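Long-range contact in plasmin and fibronectin-binding protein A (Streptococcus pneumoniae, PDB 4MR0), which acts as a fibronectin-dependent surface adhesin and invasin of the pneumococcus, binding human fibronectin, plasmin, plasminogen and serum albumin: residues T351-N360 with Y416-L427. Residues are numbered along the deposited sequence; the frame is centred on the assembly and turned at random.
Sequences THYQTLSTQN and YSYKNTKDLLDL
Gln354 and Asn360 both give a side-chain N-H to the backbone carbonyl of Asp426. Asn360 ND2 lies 2.6 Å from Asp426 O. Gln354 NE2 lies 3.2 Å from Asp426 O and sits above the carbonyl plane. The two donors arrive from opposite faces of that plane, and both bonds are nearly straight at the hydrogen. The Gln354 chain runs extended beyond CG (chi2 172°), which carries its amide across to the 416-427 loop. Its OE1 is bonded to Thr382, which helps fix the rotation of the amide. Asp426 OD1 also forms a salt bridge with Lys429 NZ.

Water bridges the segments at other points. One molecule donates to Gln354 O, 2.8 Å away, and accepts from Asn420 ND2. Another links Leu356 N to Asp423 OD2.

The aromatic contact is an offset edge-to-face pair. Tyr353 turns its edge to the face of Tyr418, with centroids 5.8 Å apart and planes at 88°. The backbone N of Gln354 sits over the centre of one Tyr418 face. Lys313 makes a cation-pi contact with Tyr353.

Among the apolar contacts, Leu356 CD2 meets Leu425 CD2 at 4.0 Å, and Gln354 CG lies 3.8 Å from Tyr418 CB.

Both segments are loops of a right-handed parallel beta-helix, the fold of pectate lyase-like proteins. Residues 351-360 lead toward strand 364-372. Residues 416-427 run from strand 410-415 toward strand 431-440.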
loop_
_atom_site.group_PDB
_atom_site.type_symbol
_atom_site.label_atom_id
_atom_site.label_comp_id
_atom_site.label_asym_id
_atom_site.label_seq_id
_atom_site.Cartn_x
_atom_site.Cartn_y
_atom_site.Cartn_z
ATOM N N THR A 351 5.212 -1.767 0.698
ATOM C CA THR A 351 6.120 -2.316 1.688
ATOM C C THR A 351 7.421 -1.527 1.598
ATOM O O THR A 351 7.646 -0.791 0.631
ATOM C CB THR A 351 6.362 -3.831 1.496
ATOM O OG1 THR A 351 6.959 -4.358 2.690
ATOM C CG2 THR A 351 7.264 -4.103 0.305
ATOM N N HIS A 352 8.278 -1.682 2.598
ATOM C CA HIS A 352 9.511 -0.906 2.652
ATOM C C HIS A 352 10.725 -1.718 3.083
ATOM O O HIS A 352 11.677 -1.152 3.620
ATOM C CB HIS A 352 9.313 0.198 3.672
ATOM C CG HIS A 352 8.856 -0.321 5.001
ATOM N ND1 HIS A 352 7.531 -0.580 5.283
ATOM C CD2 HIS A 352 9.555 -0.715 6.092
ATOM C CE1 HIS A 352 7.434 -1.109 6.490
ATOM N NE2 HIS A 352 8.648 -1.203 7.002
ATOM N N TYR A 353 10.711 -3.022 2.851
ATOM C CA TYR A 353 11.821 -3.844 3.302
ATOM C C TYR A 353 12.065 -5.080 2.453
ATOM O O TYR A 353 11.125 -5.723 1.989
ATOM C CB TYR A 353 11.544 -4.257 4.752
ATOM C CG TYR A 353 12.546 -5.200 5.379
ATOM C CD1 TYR A 353 13.810 -4.759 5.760
ATOM C CD2 TYR A 353 12.211 -6.532 5.628
ATOM C CE1 TYR A 353 14.717 -5.623 6.382
ATOM C CE2 TYR A 353 13.110 -7.403 6.247
ATOM C CZ TYR A 353 14.359 -6.939 6.622
ATOM O OH TYR A 353 15.245 -7.795 7.243
ATOM N N GLN A 354 13.342 -5.398 2.257
ATOM C CA GLN A 354 13.749 -6.576 1.503
ATOM C C GLN A 354 15.224 -6.840 1.779
ATOM O O GLN A 354 15.969 -5.924 2.110
ATOM C CB GLN A 354 13.530 -6.380 -0.009
ATOM C CG GLN A 354 14.484 -5.396 -0.684
ATOM C CD GLN A 354 14.348 -5.400 -2.205
ATOM O OE1 GLN A 354 14.022 -4.379 -2.814
ATOM N NE2 GLN A 354 14.599 -6.553 -2.821
ATOM N N THR A 355 15.635 -8.098 1.659
ATOM C CA THR A 355 17.033 -8.481 1.869
ATOM C C THR A 355 17.345 -9.621 0.906
ATOM O O THR A 355 16.452 -10.131 0.225
ATOM C CB THR A 355 17.291 -9.010 3.295
ATOM O OG1 THR A 355 16.655 -10.282 3.439
ATOM C CG2 THR A 355 16.746 -8.055 4.347
ATOM N N LEU A 356 18.605 -10.037 0.856
ATOM C CA LEU A 356 18.986 -11.137 -0.024
ATOM C C LEU A 356 18.231 -12.399 0.370
ATOM O O LEU A 356 18.078 -13.322 -0.438
ATOM C CB LEU A 356 20.489 -11.409 0.079
ATOM C CG LEU A 356 21.450 -10.360 -0.482
ATOM C CD1 LEU A 356 22.886 -10.780 -0.168
ATOM C CD2 LEU A 356 21.249 -10.221 -1.986
ATOM N N SER A 357 17.755 -12.428 1.613
ATOM C CA SER A 357 17.042 -13.586 2.151
ATOM C C SER A 357 15.517 -13.578 2.022
ATOM O O SER A 357 14.862 -14.504 2.492
ATOM C CB SER A 357 17.410 -13.774 3.625
ATOM O OG SER A 357 18.802 -13.982 3.768
ATOM N N THR A 358 14.945 -12.542 1.415
ATOM C CA THR A 358 13.493 -12.496 1.251
ATOM C C THR A 358 13.126 -12.684 -0.217
ATOM O O THR A 358 13.809 -12.173 -1.102
ATOM C CB THR A 358 12.891 -11.149 1.714
ATOM O OG1 THR A 358 13.407 -10.090 0.891
ATOM C CG2 THR A 358 13.225 -10.884 3.178
ATOM N N GLN A 359 12.057 -13.434 -0.472
ATOM C CA GLN A 359 11.601 -13.650 -1.836
ATOM C C GLN A 359 10.569 -12.557 -2.135
ATOM O O GLN A 359 9.630 -12.347 -1.366
ATOM C CB GLN A 359 10.978 -15.044 -1.976
ATOM C CG GLN A 359 10.624 -15.445 -3.415
ATOM C CD GLN A 359 11.820 -15.409 -4.365
ATOM O OE1 GLN A 359 12.851 -16.044 -4.118
ATOM N NE2 GLN A 359 11.680 -14.672 -5.466
ATOM N N ASN A 360 10.760 -11.857 -3.250
ATOM C CA ASN A 360 9.878 -10.766 -3.649
ATOM C C ASN A 360 8.409 -11.136 -3.856
ATOM O O ASN A 360 8.096 -12.090 -4.569
ATOM C CB ASN A 360 10.392 -10.134 -4.955
ATOM C CG ASN A 360 11.648 -9.289 -4.759
ATOM O OD1 ASN A 360 12.313 -9.356 -3.725
ATOM N ND2 ASN A 360 11.978 -8.489 -5.772
ATOM N N TYR A 416 10.360 2.254 -5.530
ATOM C CA TYR A 416 11.749 2.593 -5.271
ATOM C C TYR A 416 12.615 1.399 -4.899
ATOM O O TYR A 416 12.149 0.265 -4.864
ATOM C CB TYR A 416 11.815 3.645 -4.160
ATOM C CG TYR A 416 11.560 3.098 -2.771
ATOM C CD1 TYR A 416 10.280 2.706 -2.370
ATOM C CD2 TYR A 416 12.610 2.949 -1.862
ATOM C CE1 TYR A 416 10.054 2.173 -1.092
ATOM C CE2 TYR A 416 12.400 2.422 -0.592
ATOM C CZ TYR A 416 11.125 2.038 -0.211
ATOM O OH TYR A 416 10.931 1.534 1.053
ATOM N N SER A 417 13.886 1.671 -4.618
ATOM C CA SER A 417 14.835 0.629 -4.257
ATOM C C SER A 417 15.279 0.757 -2.805
ATOM O O SER A 417 15.615 1.846 -2.343
ATOM C CB SER A 417 16.054 0.698 -5.180
ATOM O OG SER A 417 15.679 0.496 -6.536
ATOM N N TYR A 418 15.278 -0.365 -2.092
ATOM C CA TYR A 418 15.679 -0.406 -0.688
ATOM C C TYR A 418 17.119 0.094 -0.539
ATOM O O TYR A 418 18.000 -0.315 -1.293
ATOM C CB TYR A 418 15.585 -1.840 -0.161
ATOM C CG TYR A 418 15.787 -1.957 1.338
ATOM C CD1 TYR A 418 14.857 -1.417 2.228
ATOM C CD2 TYR A 418 16.913 -2.598 1.868
ATOM C CE1 TYR A 418 15.036 -1.507 3.610
ATOM C CE2 TYR A 418 17.105 -2.691 3.253
ATOM C CZ TYR A 418 16.163 -2.142 4.116
ATOM O OH TYR A 418 16.340 -2.210 5.482
ATOM N N LYS A 419 17.349 0.979 0.427
ATOM C CA LYS A 419 18.685 1.525 0.661
ATOM C C LYS A 419 19.650 0.434 1.117
ATOM O O LYS A 419 19.600 -0.009 2.263
ATOM C CB LYS A 419 18.626 2.641 1.707
ATOM C CG LYS A 419 19.974 3.293 1.996
ATOM C CD LYS A 419 19.801 4.597 2.750
ATOM C CE LYS A 419 21.126 5.324 2.911
ATOM N NZ LYS A 419 20.936 6.703 3.447
ATOM N N ASN A 420 20.523 0.013 0.206
ATOM C CA ASN A 420 21.508 -1.033 0.469
ATOM C C ASN A 420 22.605 -0.963 -0.597
ATOM O O ASN A 420 22.341 -1.193 -1.778
ATOM C CB ASN A 420 20.834 -2.406 0.415
ATOM C CG ASN A 420 21.797 -3.541 0.694
ATOM O OD1 ASN A 420 22.922 -3.554 0.192
ATOM N ND2 ASN A 420 21.354 -4.513 1.485
ATOM N N THR A 421 23.833 -0.665 -0.183
ATOM C CA THR A 421 24.945 -0.558 -1.126
ATOM C C THR A 421 25.921 -1.728 -1.071
ATOM O O THR A 421 26.956 -1.708 -1.737
ATOM C CB THR A 421 25.742 0.733 -0.885
ATOM O OG1 THR A 421 26.194 0.770 0.476
ATOM C CG2 THR A 421 24.871 1.950 -1.157
ATOM N N LYS A 422 25.589 -2.753 -0.294
ATOM C CA LYS A 422 26.465 -3.911 -0.159
ATOM C C LYS A 422 25.988 -5.135 -0.924
ATOM O O LYS A 422 26.796 -5.891 -1.463
ATOM C CB LYS A 422 26.611 -4.283 1.317
ATOM C CG LYS A 422 27.186 -3.185 2.202
ATOM C CD LYS A 422 27.138 -3.607 3.664
ATOM C CE LYS A 422 27.749 -2.553 4.580
ATOM N NZ LYS A 422 27.660 -2.988 6.006
ATOM N N ASP A 423 24.674 -5.332 -0.967
ATOM C CA ASP A 423 24.106 -6.494 -1.640
ATOM C C ASP A 423 23.470 -6.217 -2.998
ATOM O O ASP A 423 22.976 -5.125 -3.260
ATOM C CB ASP A 423 23.062 -7.154 -0.738
ATOM C CG ASP A 423 23.609 -7.505 0.626
ATOM O OD1 ASP A 423 24.593 -8.272 0.688
ATOM O OD2 ASP A 423 23.055 -7.012 1.633
ATOM N N LEU A 424 23.490 -7.229 -3.857
ATOM C CA LEU A 424 22.895 -7.127 -5.181
ATOM C C LEU A 424 21.457 -7.610 -5.006
ATOM O O LEU A 424 21.139 -8.770 -5.266
ATOM C CB LEU A 424 23.639 -8.029 -6.168
ATOM C CG LEU A 424 23.488 -7.709 -7.658
ATOM C CD1 LEU A 424 24.201 -8.784 -8.470
ATOM C CD2 LEU A 424 22.016 -7.641 -8.044
ATOM N N LEU A 425 20.597 -6.709 -4.545
ATOM C CA LEU A 425 19.198 -7.036 -4.296
ATOM C C LEU A 425 18.350 -7.225 -5.539
ATOM O O LEU A 425 18.653 -6.696 -6.609
ATOM C CB LEU A 425 18.552 -5.954 -3.431
ATOM C CG LEU A 425 19.112 -5.761 -2.021
ATOM C CD1 LEU A 425 18.362 -4.633 -1.336
ATOM C CD2 LEU A 425 18.988 -7.062 -1.231
ATOM N N ASP A 426 17.273 -7.982 -5.376
ATOM C CA ASP A 426 16.336 -8.236 -6.456
ATOM C C ASP A 426 15.358 -7.061 -6.422
ATOM O O ASP A 426 14.250 -7.181 -5.897
ATOM C CB ASP A 426 15.591 -9.550 -6.200
ATOM C CG ASP A 426 14.730 -9.981 -7.379
ATOM O OD1 ASP A 426 14.652 -9.238 -8.383
ATOM O OD2 ASP A 426 14.129 -11.075 -7.296
ATOM N N LEU A 427 15.787 -5.921 -6.960
ATOM C CA LEU A 427 14.953 -4.728 -6.979
ATOM C C LEU A 427 13.758 -4.899 -7.915
ATOM O O LEU A 427 13.723 -5.822 -8.727
ATOM C CB LEU A 427 15.789 -3.510 -7.387
ATOM C CG LEU A 427 17.031 -3.274 -6.509
ATOM C CD1 LEU A 427 17.878 -2.162 -7.117
ATOM C CD2 LEU A 427 16.613 -2.922 -5.082
HETATM O O HOH W 1 13.143 -2.455 -5.461
HETATM O O HOH W 2 18.669 -5.282 2.519
HETATM O O HOH W 3 17.101 -9.594 -3.142
HETATM O O HOH W 4 20.403 -8.321 2.242
HETATM O O HOH W 5 12.190 -8.079 -9.041
HETATM O O HOH W 6 13.094 -12.118 -4.736
#